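PDB 2OG9: mandelate racemase/muconate lactonizing enzyme from Polaromonas sp., which belongs to the mandelate racemase branch of the enolase superfamily and probably catalyses a racemisation or related reaction on a carboxylate substrate. Local coordinates for residues A48-E53 against I119-V124; K101-G106 against L114-I119; I174-G179 against V334-W339; G293-F298 against V322-A327. All blocks are in the same frame, centred on the assembly; numbering follows the deposited sequence.

Interaction 1 of 4, residues A48-E53 against I119-V124; sequences AILFAE and IGAFDV
A52 and L50 of one strand meet A121 and F122 of a helix, joining sheet to helix in the alpha+beta N-terminal domain that enolase superfamily members place beside their barrel. The axes of the two segments approach to 7.4 Å and cross at -44°, a separation that small residues make possible. A52 and A121 are the nearest backbone pair, and their methyl groups touch, CB to CB, at 3.8 Å; alanine suits both places because a single methyl from each side fills the short distance.

L50 can be followed outwards. Its CB does not yet reach the helix. With chi1 at 170°, CG lies anti to the backbone N and comes within 4.2 Å of A121 CB. From there the two methyls part: CD2 continues to 4.0 Å from the same A121 CB, while CD1 turns off it. A branched leucine thus fills the space beside an alanine that has only one methyl to offer.

F122 leaves the helix alongside the strand, yet its ring swings back to it. CD1 lies 3.8 Å from A52 CB, with CE1 slightly farther, and the methyl meets the ring obliquely. The same ring packs on V18 and I20 of the adjoining strand 15-26, so a large aromatic group here spans two strands. On the helix side, the A52 methyl also rests against the A121 carbonyl, 3.6 Å from CB to O.

Interaction 2 of 4, residues K101-G106 against L114-I119; sequences KLCWAG and LSTQAI
I119 reaches L102 and C103 because its chi1 of -70° places CG1 anti to its own carbonyl carbon, and a chi2 of 176° then carries CD1 straight on to the facing helix. CG1 stops 3.8 Å from L102 CB. CD1 goes farther and settles on the backbone, 3.4 Å from C103 N and 3.6 Å from L102 C, with the C103 CB beside it. This is close packing: the slender, unbranched end of the isoleucine can lie directly on the backbone of the facing helix.

C103 has SG anti to its backbone N (chi1 -169°), and the sulfur faces T116 across a loose 4.4 Å from SG to CG2. A small, weakly polar side chain suits this margin of the contact.

One turn before I119, nearer the linker, apolar packing gives way to water. S115 OG donates to a water molecule at 2.9 Å, and that water donates in turn to G106 O, also at 2.9 Å. The carbonyl beyond the end of the first helix is thereby tied to the start of the second.

The two segments form a helical hairpin, helix 95-104 and helix 114-133 joined by a short non-helical linker. I83 of helix 73-83 touches both L102 and I119, and W99 flanks I119 and T116. The hairpin thus packs on helix 73-83 within the chain, and at its linker end S115 meets L114 of a second subunit.

Interaction 3 of 4, residues I174-G179 against V334-W339; sequences IERGIG and VEHFEW
R176 and I178, which converge on H336, flank G177, where a positive phi of 113° ends helix 163-175 in a Schellman motif; I178 and H336 have the nearest backbones, 7.8 Å from CA to CA. A side chain at G177 would jam against the preceding carbonyl oxygen, so glycine is suited to the turn.

I178 crosses H336 at about a right angle and touches with its tip: CD1 is 3.9 Å from H336 CB and a little farther from CG and ND1, approaching the ring obliquely. The apolar CD1 methyl suits the carbon-rich base of the imidazole, CB and CG. R176 arrives farther out on the ring. Its chain bends at chi3 (-66°) and brings NH2 to 3.9 Å from H336 CE1, guanidinium and ring planes standing 73° apart. No hydrogen bond forms between them. E338 OE1 lies 5.1 Å from R176 NH1, where a weak electrostatic attraction is possible.

I350 of strand 350-351 touches R176, I178 and H336 alike, and M318 of helix 318-326 also packs on H336. The backbone of H336 bonds to Y152, so the contact sits where, in the TIM-barrel domain, strand 333-335 pairs in parallel with strand 148-152, beside the end of helix 163-175.

Interaction 4 of 4, residues G293-F298 against V322-A327; sequences GGITPF and VHLAAA
I295 and F298 lie on the first turn of helix 295-307 and face L324 on the last turn of helix 318-326, I295 CA 8.1 Å from L324 CA. Two glycines make the turn into the first helix: G293 closes the preceding helix in a Schellman motif, and G294 takes the N-cap, both at backbone angles that would press a CB against a carbonyl oxygen.

L324 reaches across between the two partners. Its CD1 sits over the centre of the F298 ring in a CH-pi contact, 3.8 Å from the centroid and 9° off the ring normal, while L324 CB lies over the same face, displaced outward beyond CE2, 3.7 Å from that atom. The other methyl, CD2, meets I295 CG2 at 4.0 Å. With CG anti to the backbone N (chi1 -178°), the F298 ring lies with one face beneath L324. Were F298 cut back to an alanine, L324 CD1 would probably lose its ring face and a gap open between the helices.

L138 and L142 of helix 138-142 adjoin I295 and L324 respectively. Branched aliphatic groups meet one ring face with no hydrogen bond between the segments, so shape fit and dispersion join the barrel helices at this point.

In the fold
Interactions 1 and 2 form one continuous patch of the N-terminal domain: they share I119, F122 CD2 lies 3.8 Å from L102 CD1, and L50 CD2 reaches A118 CA at 4.0 Å. Interactions 3 and 4 belong to the barrel, where A325 CB and V334 CG2 touch at 3.5 Å. D123 is one link between the domains: its OD1 makes a probable hydrogen bond of 2.7 Å to T296 OG1, joining 119-124 to 293-298. Interaction 3 lies about 25 Å from interaction 1, centre to centre. Relatives place the active site at the barrel mouth facing the N-terminal domain; the calcium site at A254 and F257 uses none of these segments.

Interaction 1 of 4, residues A48-E53 against I119-V124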
loop_
_atom_site.group_PDB
_atom_site.type_symbol
_atom_site.label_atom_id
_atom_site.label_comp_id
_atom_site.label_asym_id
_atom_site.label_seq_id
_atom_site.Cartn_x
_atom_site.Cartn_y
_atom_site.Cartn_z
ATOM N N ALA A 48 4.315 -40.375 19.479
ATOM C CA ALA A 48 4.818 -40.091 20.817
ATOM C C ALA A 48 3.924 -39.061 21.494
ATOM O O ALA A 48 3.763 -37.953 20.991
ATOM C CB ALA A 48 6.257 -39.574 20.736
ATOM N N ILE A 49 3.345 -39.420 22.636
ATOM C CA ILE A 49 2.468 -38.505 23.354
ATOM C C ILE A 49 3.134 -38.052 24.648
ATOM O O ILE A 49 3.642 -38.876 25.405
ATOM C CB ILE A 49 1.125 -39.188 23.739
ATOM C CG1 ILE A 49 0.482 -39.847 22.512
ATOM C CG2 ILE A 49 0.194 -38.168 24.374
ATOM C CD1 ILE A 49 0.008 -38.881 21.450
ATOM N N LEU A 50 3.149 -36.748 24.897
ATOM C CA LEU A 50 3.724 -36.234 26.137
ATOM C C LEU A 50 2.588 -35.851 27.074
ATOM O O LEU A 50 1.841 -34.915 26.804
ATOM C CB LEU A 50 4.600 -35.002 25.880
ATOM C CG LEU A 50 5.041 -34.269 27.155
ATOM C CD1 LEU A 50 5.956 -35.173 27.962
ATOM C CD2 LEU A 50 5.745 -32.967 26.800
ATOM N N PHE A 51 2.441 -36.591 28.169
ATOM C CA PHE A 51 1.399 -36.295 29.139
ATOM C C PHE A 51 1.964 -35.470 30.289
ATOM O O PHE A 51 3.081 -35.712 30.749
ATOM C CB PHE A 51 0.805 -37.589 29.709
ATOM C CG PHE A 51 -0.123 -38.304 28.771
ATOM C CD1 PHE A 51 -1.353 -37.748 28.430
ATOM C CD2 PHE A 51 0.234 -39.536 28.226
ATOM C CE1 PHE A 51 -2.220 -38.412 27.556
ATOM C CE2 PHE A 51 -0.625 -40.207 27.350
ATOM C CZ PHE A 51 -1.852 -39.641 27.017
ATOM N N ALA A 52 1.191 -34.489 30.735
ATOM C CA ALA A 52 1.584 -33.654 31.859
ATOM C C ALA A 52 0.447 -33.700 32.864
ATOM O O ALA A 52 -0.726 -33.521 32.504
ATOM C CB ALA A 52 1.825 -32.217 31.409
ATOM N N GLU A 53 0.798 -33.971 34.116
ATOM C CA GLU A 53 -0.170 -34.025 35.204
ATOM C C GLU A 53 0.258 -32.965 36.204
ATOM O O GLU A 53 1.438 -32.867 36.557
ATOM C CB GLU A 53 -0.160 -35.403 35.867
ATOM C CG GLU A 53 -0.701 -36.519 34.986
ATOM C CD GLU A 53 -0.389 -37.899 35.544
ATOM O OE1 GLU A 53 0.626 -38.501 35.131
ATOM O OE2 GLU A 53 -1.153 -38.372 36.411
ATOM N N ILE A 119 5.733 -26.988 26.588
ATOM C CA ILE A 119 5.000 -26.041 27.421
ATOM C C ILE A 119 3.492 -26.277 27.266
ATOM O O ILE A 119 2.737 -26.209 28.236
ATOM C CB ILE A 119 5.356 -24.578 27.025
ATOM C CG1 ILE A 119 6.799 -24.268 27.441
ATOM C CG2 ILE A 119 4.390 -23.598 27.676
ATOM C CD1 ILE A 119 7.290 -22.876 27.006
ATOM N N GLY A 120 3.071 -26.569 26.040
ATOM C CA GLY A 120 1.666 -26.812 25.758
ATOM C C GLY A 120 1.043 -27.946 26.555
ATOM O O GLY A 120 -0.140 -27.890 26.874
ATOM N N ALA A 121 1.818 -28.979 26.869
ATOM C CA ALA A 121 1.279 -30.093 27.646
ATOM C C ALA A 121 0.861 -29.574 29.017
ATOM O O ALA A 121 -0.196 -29.953 29.542
ATOM C CB ALA A 121 2.321 -31.196 27.796
ATOM N N PHE A 122 1.693 -28.700 29.589
ATOM C CA PHE A 122 1.416 -28.113 30.896
ATOM C C PHE A 122 0.246 -27.141 30.770
ATOM O O PHE A 122 -0.644 -27.111 31.615
ATOM C CB PHE A 122 2.643 -27.346 31.426
ATOM C CG PHE A 122 3.857 -28.210 31.663
ATOM C CD1 PHE A 122 3.815 -29.259 32.574
ATOM C CD2 PHE A 122 5.040 -27.975 30.966
ATOM C CE1 PHE A 122 4.940 -30.067 32.788
ATOM C CE2 PHE A 122 6.172 -28.777 31.173
ATOM C CZ PHE A 122 6.118 -29.825 32.086
ATOM N N ASP A 123 0.266 -26.347 29.707
ATOM C CA ASP A 123 -0.777 -25.360 29.454
ATOM C C ASP A 123 -2.154 -26.020 29.390
ATOM O O ASP A 123 -3.110 -25.530 29.992
ATOM C CB ASP A 123 -0.489 -24.635 28.135
ATOM C CG ASP A 123 -1.435 -23.481 27.884
ATOM O OD1 ASP A 123 -1.281 -22.425 28.532
ATOM O OD2 ASP A 123 -2.332 -23.623 27.028
ATOM N N VAL A 124 -2.259 -27.130 28.669
ATOM C CA VAL A 124 -3.544 -27.810 28.560
ATOM C C VAL A 124 -3.995 -28.304 29.932
ATOM O O VAL A 124 -5.166 -28.178 30.305
ATOM C CB VAL A 124 -3.471 -29.004 27.589
ATOM C CG1 VAL A 124 -4.801 -29.742 27.576
ATOM C CG2 VAL A 124 -3.150 -28.510 26.183
#

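Interaction 2 of 4, residues K101-G106 against L114-I119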
loop_
_atom_site.group_PDB
_atom_site.type_symbol
_atom_site.label_atom_id
_atom_site.label_comp_id
_atom_site.label_asym_id
_atom_site.label_seq_id
_atom_site.Cartn_x
_atom_site.Cartn_y
_atom_site.Cartn_z
ATOM N N LYS A 101 6.439 -17.607 31.551
ATOM C CA LYS A 101 7.541 -17.935 32.448
ATOM C C LYS A 101 8.309 -19.156 31.939
ATOM O O LYS A 101 9.541 -19.164 31.933
ATOM C CB LYS A 101 7.029 -18.210 33.873
ATOM C CG LYS A 101 8.149 -18.552 34.851
ATOM C CD LYS A 101 7.629 -19.006 36.217
ATOM C CE LYS A 101 8.796 -19.399 37.131
ATOM N NZ LYS A 101 8.371 -19.895 38.475
ATOM N N LEU A 102 7.591 -20.189 31.506
ATOM C CA LEU A 102 8.255 -21.390 31.008
ATOM C C LEU A 102 8.978 -21.117 29.696
ATOM O O LEU A 102 10.031 -21.704 29.421
ATOM C CB LEU A 102 7.245 -22.525 30.819
ATOM C CG LEU A 102 6.659 -23.118 32.106
ATOM C CD1 LEU A 102 5.807 -24.328 31.759
ATOM C CD2 LEU A 102 7.774 -23.517 33.058
ATOM N N CYS A 103 8.418 -20.224 28.887
ATOM C CA CYS A 103 9.038 -19.877 27.613
ATOM C C CYS A 103 10.328 -19.105 27.917
ATOM O O CYS A 103 11.368 -19.345 27.298
ATOM C CB CYS A 103 8.080 -19.020 26.780
ATOM S SG CYS A 103 8.578 -18.785 25.053
ATOM N N TRP A 104 10.270 -18.190 28.881
ATOM C CA TRP A 104 11.463 -17.431 29.242
ATOM C C TRP A 104 12.516 -18.360 29.845
ATOM O O TRP A 104 13.712 -18.164 29.641
ATOM C CB TRP A 104 11.125 -16.305 30.231
ATOM C CG TRP A 104 10.546 -15.076 29.575
ATOM C CD1 TRP A 104 9.252 -14.632 29.650
ATOM C CD2 TRP A 104 11.243 -14.139 28.743
ATOM N NE1 TRP A 104 9.104 -13.475 28.919
ATOM C CE2 TRP A 104 10.309 -13.149 28.353
ATOM C CE3 TRP A 104 12.567 -14.035 28.292
ATOM C CZ2 TRP A 104 10.659 -12.071 27.527
ATOM C CZ3 TRP A 104 12.914 -12.962 27.470
ATOM C CH2 TRP A 104 11.961 -11.993 27.100
ATOM N N ALA A 105 12.071 -19.377 30.577
ATOM C CA ALA A 105 12.994 -20.326 31.186
ATOM C C ALA A 105 13.830 -21.030 30.114
ATOM O O ALA A 105 14.884 -21.593 30.410
ATOM C CB ALA A 105 12.225 -21.352 32.012
ATOM N N GLY A 106 13.347 -21.004 28.874
ATOM C CA GLY A 106 14.068 -21.621 27.772
ATOM C C GLY A 106 14.067 -20.668 26.593
ATOM O O GLY A 106 13.864 -21.074 25.447
ATOM N N LEU A 114 9.622 -27.608 19.456
ATOM C CA LEU A 114 9.639 -28.542 20.577
ATOM C C LEU A 114 9.490 -27.944 21.973
ATOM O O LEU A 114 8.785 -28.511 22.809
ATOM C CB LEU A 114 10.915 -29.393 20.543
ATOM C CG LEU A 114 11.148 -30.296 19.328
ATOM C CD1 LEU A 114 12.455 -31.061 19.505
ATOM C CD2 LEU A 114 9.986 -31.272 19.167
ATOM N N SER A 115 10.143 -26.816 22.244
ATOM C CA SER A 115 10.054 -26.235 23.579
ATOM C C SER A 115 8.650 -25.743 23.929
ATOM O O SER A 115 8.158 -26.002 25.027
ATOM C CB SER A 115 11.063 -25.095 23.740
ATOM O OG SER A 115 10.813 -24.059 22.813
ATOM N N THR A 116 7.992 -25.051 23.004
ATOM C CA THR A 116 6.655 -24.559 23.293
ATOM C C THR A 116 5.619 -25.684 23.255
ATOM O O THR A 116 4.568 -25.579 23.877
ATOM C CB THR A 116 6.252 -23.407 22.334
ATOM O OG1 THR A 116 6.574 -23.762 20.991
ATOM C CG2 THR A 116 6.987 -22.124 22.708
ATOM N N GLN A 117 5.911 -26.759 22.530
ATOM C CA GLN A 117 4.985 -27.892 22.487
ATOM C C GLN A 117 5.052 -28.571 23.854
ATOM O O GLN A 117 4.047 -29.052 24.375
ATOM C CB GLN A 117 5.372 -28.857 21.361
ATOM C CG GLN A 117 5.307 -28.180 19.994
ATOM C CD GLN A 117 5.698 -29.077 18.833
ATOM O OE1 GLN A 117 6.413 -30.073 19.002
ATOM N NE2 GLN A 117 5.252 -28.705 17.630
ATOM N N ALA A 118 6.240 -28.594 24.446
ATOM C CA ALA A 118 6.400 -29.175 25.775
ATOM C C ALA A 118 5.586 -28.299 26.734
ATOM O O ALA A 118 4.835 -28.795 27.582
ATOM C CB ALA A 118 7.877 -29.178 26.167
ATOM N N ILE A 119 5.733 -26.988 26.588
ATOM C CA ILE A 119 5.000 -26.041 27.421
ATOM C C ILE A 119 3.492 -26.277 27.266
ATOM O O ILE A 119 2.737 -26.209 28.236
ATOM C CB ILE A 119 5.356 -24.578 27.025
ATOM C CG1 ILE A 119 6.799 -24.268 27.441
ATOM C CG2 ILE A 119 4.390 -23.598 27.676
ATOM C CD1 ILE A 119 7.290 -22.876 27.006
HETATM O O HOH W 1 11.231 -21.888 24.700
#

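Interaction 3 of 4, residues I174-G179 against V334-W339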
loop_
_atom_site.group_PDB
_atom_site.type_symbol
_atom_site.label_atom_id
_atom_site.label_comp_id
_atom_site.label_asym_id
_atom_site.label_seq_id
_atom_site.Cartn_x
_atom_site.Cartn_y
_atom_site.Cartn_z
ATOM N N ILE A 174 -20.819 -42.868 7.157
ATOM C CA ILE A 174 -21.992 -42.021 7.045
ATOM C C ILE A 174 -23.165 -42.618 7.820
ATOM O O ILE A 174 -23.913 -41.895 8.481
ATOM C CB ILE A 174 -22.397 -41.828 5.570
ATOM C CG1 ILE A 174 -21.267 -41.127 4.811
ATOM C CG2 ILE A 174 -23.671 -41.011 5.478
ATOM C CD1 ILE A 174 -20.906 -39.760 5.369
ATOM N N GLU A 175 -23.317 -43.940 7.749
ATOM C CA GLU A 175 -24.412 -44.603 8.448
ATOM C C GLU A 175 -24.213 -44.566 9.961
ATOM O O GLU A 175 -25.175 -44.691 10.721
ATOM C CB GLU A 175 -24.568 -46.055 7.967
ATOM C CG GLU A 175 -23.464 -47.012 8.395
ATOM C CD GLU A 175 -23.610 -48.388 7.758
ATOM O OE1 GLU A 175 -23.565 -48.471 6.510
ATOM O OE2 GLU A 175 -23.767 -49.384 8.500
ATOM N N ARG A 176 -22.971 -44.386 10.399
ATOM C CA ARG A 176 -22.685 -44.324 11.827
ATOM C C ARG A 176 -22.818 -42.892 12.353
ATOM O O ARG A 176 -22.668 -42.647 13.549
ATOM C CB ARG A 176 -21.282 -44.867 12.122
ATOM C CG ARG A 176 -20.167 -44.046 11.521
ATOM C CD ARG A 176 -18.790 -44.653 11.764
ATOM N NE ARG A 176 -18.413 -44.662 13.175
ATOM C CZ ARG A 176 -17.171 -44.842 13.609
ATOM N NH1 ARG A 176 -16.184 -45.026 12.741
ATOM N NH2 ARG A 176 -16.914 -44.842 14.911
ATOM N N GLY A 177 -23.092 -41.946 11.460
ATOM C CA GLY A 177 -23.267 -40.571 11.897
ATOM C C GLY A 177 -22.241 -39.528 11.485
ATOM O O GLY A 177 -22.397 -38.359 11.835
ATOM N N ILE A 178 -21.200 -39.927 10.757
ATOM C CA ILE A 178 -20.180 -38.971 10.325
ATOM C C ILE A 178 -20.816 -37.944 9.392
ATOM O O ILE A 178 -21.681 -38.282 8.587
ATOM C CB ILE A 178 -19.009 -39.682 9.607
ATOM C CG1 ILE A 178 -18.282 -40.610 10.586
ATOM C CG2 ILE A 178 -18.019 -38.656 9.067
ATOM C CD1 ILE A 178 -17.568 -39.885 11.725
ATOM N N GLY A 179 -20.384 -36.690 9.498
ATOM C CA GLY A 179 -20.964 -35.642 8.672
ATOM C C GLY A 179 -20.246 -35.277 7.385
ATOM O O GLY A 179 -20.697 -34.393 6.660
ATOM N N VAL A 334 -14.604 -30.482 12.707
ATOM C CA VAL A 334 -13.585 -31.204 13.462
ATOM C C VAL A 334 -13.508 -32.619 12.907
ATOM O O VAL A 334 -14.545 -33.230 12.614
ATOM C CB VAL A 334 -13.928 -31.274 14.975
ATOM C CG1 VAL A 334 -12.947 -32.197 15.680
ATOM C CG2 VAL A 334 -13.864 -29.884 15.592
ATOM N N GLU A 335 -12.295 -33.143 12.750
ATOM C CA GLU A 335 -12.112 -34.496 12.226
ATOM C C GLU A 335 -12.292 -35.547 13.306
ATOM O O GLU A 335 -11.714 -35.432 14.398
ATOM C CB GLU A 335 -10.710 -34.640 11.595
ATOM C CG GLU A 335 -10.398 -36.066 11.170
ATOM C CD GLU A 335 -9.079 -36.182 10.450
ATOM O OE1 GLU A 335 -8.113 -35.526 10.892
ATOM O OE2 GLU A 335 -9.001 -36.932 9.456
ATOM N N HIS A 336 -13.132 -36.533 13.012
ATOM C CA HIS A 336 -13.350 -37.620 13.939
ATOM C C HIS A 336 -12.427 -38.754 13.594
ATOM O O HIS A 336 -12.679 -39.510 12.645
ATOM C CB HIS A 336 -14.783 -38.178 13.886
ATOM C CG HIS A 336 -14.967 -39.424 14.692
ATOM N ND1 HIS A 336 -14.458 -40.647 14.306
ATOM C CD2 HIS A 336 -15.612 -39.634 15.863
ATOM C CE1 HIS A 336 -14.794 -41.556 15.201
ATOM N NE2 HIS A 336 -15.494 -40.969 16.155
ATOM N N PHE A 337 -11.345 -38.877 14.341
ATOM C CA PHE A 337 -10.448 -39.958 14.034
ATOM C C PHE A 337 -10.090 -40.662 15.350
ATOM O O PHE A 337 -9.818 -40.004 16.362
ATOM C CB PHE A 337 -9.270 -39.382 13.239
ATOM C CG PHE A 337 -8.053 -39.147 14.043
ATOM C CD1 PHE A 337 -8.008 -38.174 15.042
ATOM C CD2 PHE A 337 -6.938 -39.912 13.805
ATOM C CE1 PHE A 337 -6.844 -37.977 15.776
ATOM C CE2 PHE A 337 -5.772 -39.728 14.523
ATOM C CZ PHE A 337 -5.722 -38.762 15.521
ATOM N N GLU A 338 -10.127 -42.000 15.316
ATOM C CA GLU A 338 -9.955 -42.913 16.463
ATOM C C GLU A 338 -8.587 -43.255 17.039
ATOM O O GLU A 338 -8.529 -43.860 18.103
ATOM C CB GLU A 338 -10.693 -44.225 16.124
ATOM C CG GLU A 338 -10.050 -45.050 14.978
ATOM C CD GLU A 338 -10.156 -44.378 13.588
ATOM O OE1 GLU A 338 -11.226 -43.817 13.256
ATOM O OE2 GLU A 338 -9.172 -44.415 12.813
ATOM N N TRP A 339 -7.493 -42.841 16.406
ATOM C CA TRP A 339 -6.155 -43.236 16.908
ATOM C C TRP A 339 -5.793 -43.057 18.399
ATOM O O TRP A 339 -5.121 -43.911 18.985
ATOM C CB TRP A 339 -5.034 -42.568 16.095
ATOM C CG TRP A 339 -5.122 -42.758 14.615
ATOM C CD1 TRP A 339 -6.103 -43.404 13.927
ATOM C CD2 TRP A 339 -4.222 -42.226 13.633
ATOM N NE1 TRP A 339 -5.878 -43.305 12.574
ATOM C CE2 TRP A 339 -4.730 -42.588 12.366
ATOM C CE3 TRP A 339 -3.039 -41.474 13.702
ATOM C CZ2 TRP A 339 -4.096 -42.225 11.174
ATOM C CZ3 TRP A 339 -2.408 -41.113 12.517
ATOM C CH2 TRP A 339 -2.940 -41.490 11.268
#

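Interaction 4 of 4, residues G293-F298 against V322-A327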
loop_
_atom_site.group_PDB
_atom_site.type_symbol
_atom_site.label_atom_id
_atom_site.label_comp_id
_atom_site.label_asym_id
_atom_site.label_seq_id
_atom_site.Cartn_x
_atom_site.Cartn_y
_atom_site.Cartn_z
ATOM N N GLY A 293 1.573 -24.973 20.874
ATOM C CA GLY A 293 1.938 -24.605 22.232
ATOM C C GLY A 293 0.826 -24.644 23.260
ATOM O O GLY A 293 0.970 -24.085 24.347
ATOM N N GLY A 294 -0.286 -25.290 22.926
ATOM C CA GLY A 294 -1.376 -25.384 23.876
ATOM C C GLY A 294 -2.595 -24.531 23.579
ATOM O O GLY A 294 -2.709 -23.902 22.522
ATOM N N ILE A 295 -3.510 -24.514 24.538
ATOM C CA ILE A 295 -4.750 -23.763 24.427
ATOM C C ILE A 295 -4.523 -22.250 24.436
ATOM O O ILE A 295 -5.188 -21.513 23.704
ATOM C CB ILE A 295 -5.706 -24.145 25.581
ATOM C CG1 ILE A 295 -6.156 -25.602 25.405
ATOM C CG2 ILE A 295 -6.889 -23.186 25.623
ATOM C CD1 ILE A 295 -6.873 -26.204 26.624
ATOM N N THR A 296 -3.579 -21.793 25.254
ATOM C CA THR A 296 -3.293 -20.367 25.351
ATOM C C THR A 296 -2.933 -19.765 23.983
ATOM O O THR A 296 -3.560 -18.794 23.560
ATOM C CB THR A 296 -2.189 -20.096 26.405
ATOM O OG1 THR A 296 -2.724 -20.337 27.720
ATOM C CG2 THR A 296 -1.696 -18.658 26.323
ATOM N N PRO A 297 -1.928 -20.320 23.279
ATOM C CA PRO A 297 -1.627 -19.717 21.970
ATOM C C PRO A 297 -2.738 -19.983 20.948
ATOM O O PRO A 297 -2.979 -19.171 20.051
ATOM C CB PRO A 297 -0.279 -20.342 21.583
ATOM C CG PRO A 297 -0.209 -21.610 22.405
ATOM C CD PRO A 297 -0.842 -21.216 23.713
ATOM N N PHE A 298 -3.429 -21.110 21.101
ATOM C CA PHE A 298 -4.532 -21.453 20.204
ATOM C C PHE A 298 -5.627 -20.384 20.289
ATOM O O PHE A 298 -6.197 -19.991 19.274
ATOM C CB PHE A 298 -5.128 -22.820 20.574
ATOM C CG PHE A 298 -6.243 -23.267 19.662
ATOM C CD1 PHE A 298 -6.005 -24.202 18.659
ATOM C CD2 PHE A 298 -7.525 -22.744 19.796
ATOM C CE1 PHE A 298 -7.029 -24.609 17.805
ATOM C CE2 PHE A 298 -8.553 -23.146 18.943
ATOM C CZ PHE A 298 -8.302 -24.078 17.950
ATOM N N VAL A 322 -12.638 -30.508 20.124
ATOM C CA VAL A 322 -14.093 -30.434 20.138
ATOM C C VAL A 322 -14.514 -29.313 21.093
ATOM O O VAL A 322 -15.501 -28.607 20.850
ATOM C CB VAL A 322 -14.742 -31.781 20.576
ATOM C CG1 VAL A 322 -14.306 -32.169 21.980
ATOM C CG2 VAL A 322 -16.249 -31.657 20.508
ATOM N N HIS A 323 -13.762 -29.137 22.177
ATOM C CA HIS A 323 -14.064 -28.081 23.141
ATOM C C HIS A 323 -13.726 -26.708 22.569
ATOM O O HIS A 323 -14.501 -25.757 22.703
ATOM C CB HIS A 323 -13.265 -28.292 24.426
ATOM C CG HIS A 323 -13.728 -29.459 25.237
ATOM N ND1 HIS A 323 -14.881 -29.428 25.993
ATOM C CD2 HIS A 323 -13.213 -30.701 25.391
ATOM C CE1 HIS A 323 -15.056 -30.600 26.576
ATOM N NE2 HIS A 323 -14.058 -31.392 26.226
ATOM N N LEU A 324 -12.556 -26.606 21.946
ATOM C CA LEU A 324 -12.116 -25.344 21.369
ATOM C C LEU A 324 -13.015 -24.931 20.201
ATOM O O LEU A 324 -13.374 -23.761 20.073
ATOM C CB LEU A 324 -10.651 -25.460 20.930
ATOM C CG LEU A 324 -9.686 -25.737 22.094
ATOM C CD1 LEU A 324 -8.277 -26.012 21.584
ATOM C CD2 LEU A 324 -9.681 -24.543 23.040
ATOM N N ALA A 325 -13.393 -25.895 19.365
ATOM C CA ALA A 325 -14.268 -25.612 18.231
ATOM C C ALA A 325 -15.639 -25.135 18.703
ATOM O O ALA A 325 -16.264 -24.282 18.069
ATOM C CB ALA A 325 -14.421 -26.859 17.361
ATOM N N ALA A 326 -16.113 -25.682 19.815
ATOM C CA ALA A 326 -17.416 -25.294 20.341
ATOM C C ALA A 326 -17.427 -23.816 20.728
ATOM O O ALA A 326 -18.470 -23.165 20.701
ATOM C CB ALA A 326 -17.764 -26.151 21.557
ATOM N N ALA A 327 -16.261 -23.295 21.085
ATOM C CA ALA A 327 -16.127 -21.903 21.501
ATOM C C ALA A 327 -15.927 -20.892 20.367
ATOM O O ALA A 327 -15.870 -19.694 20.625
ATOM C CB ALA A 327 -14.972 -21.782 22.510
#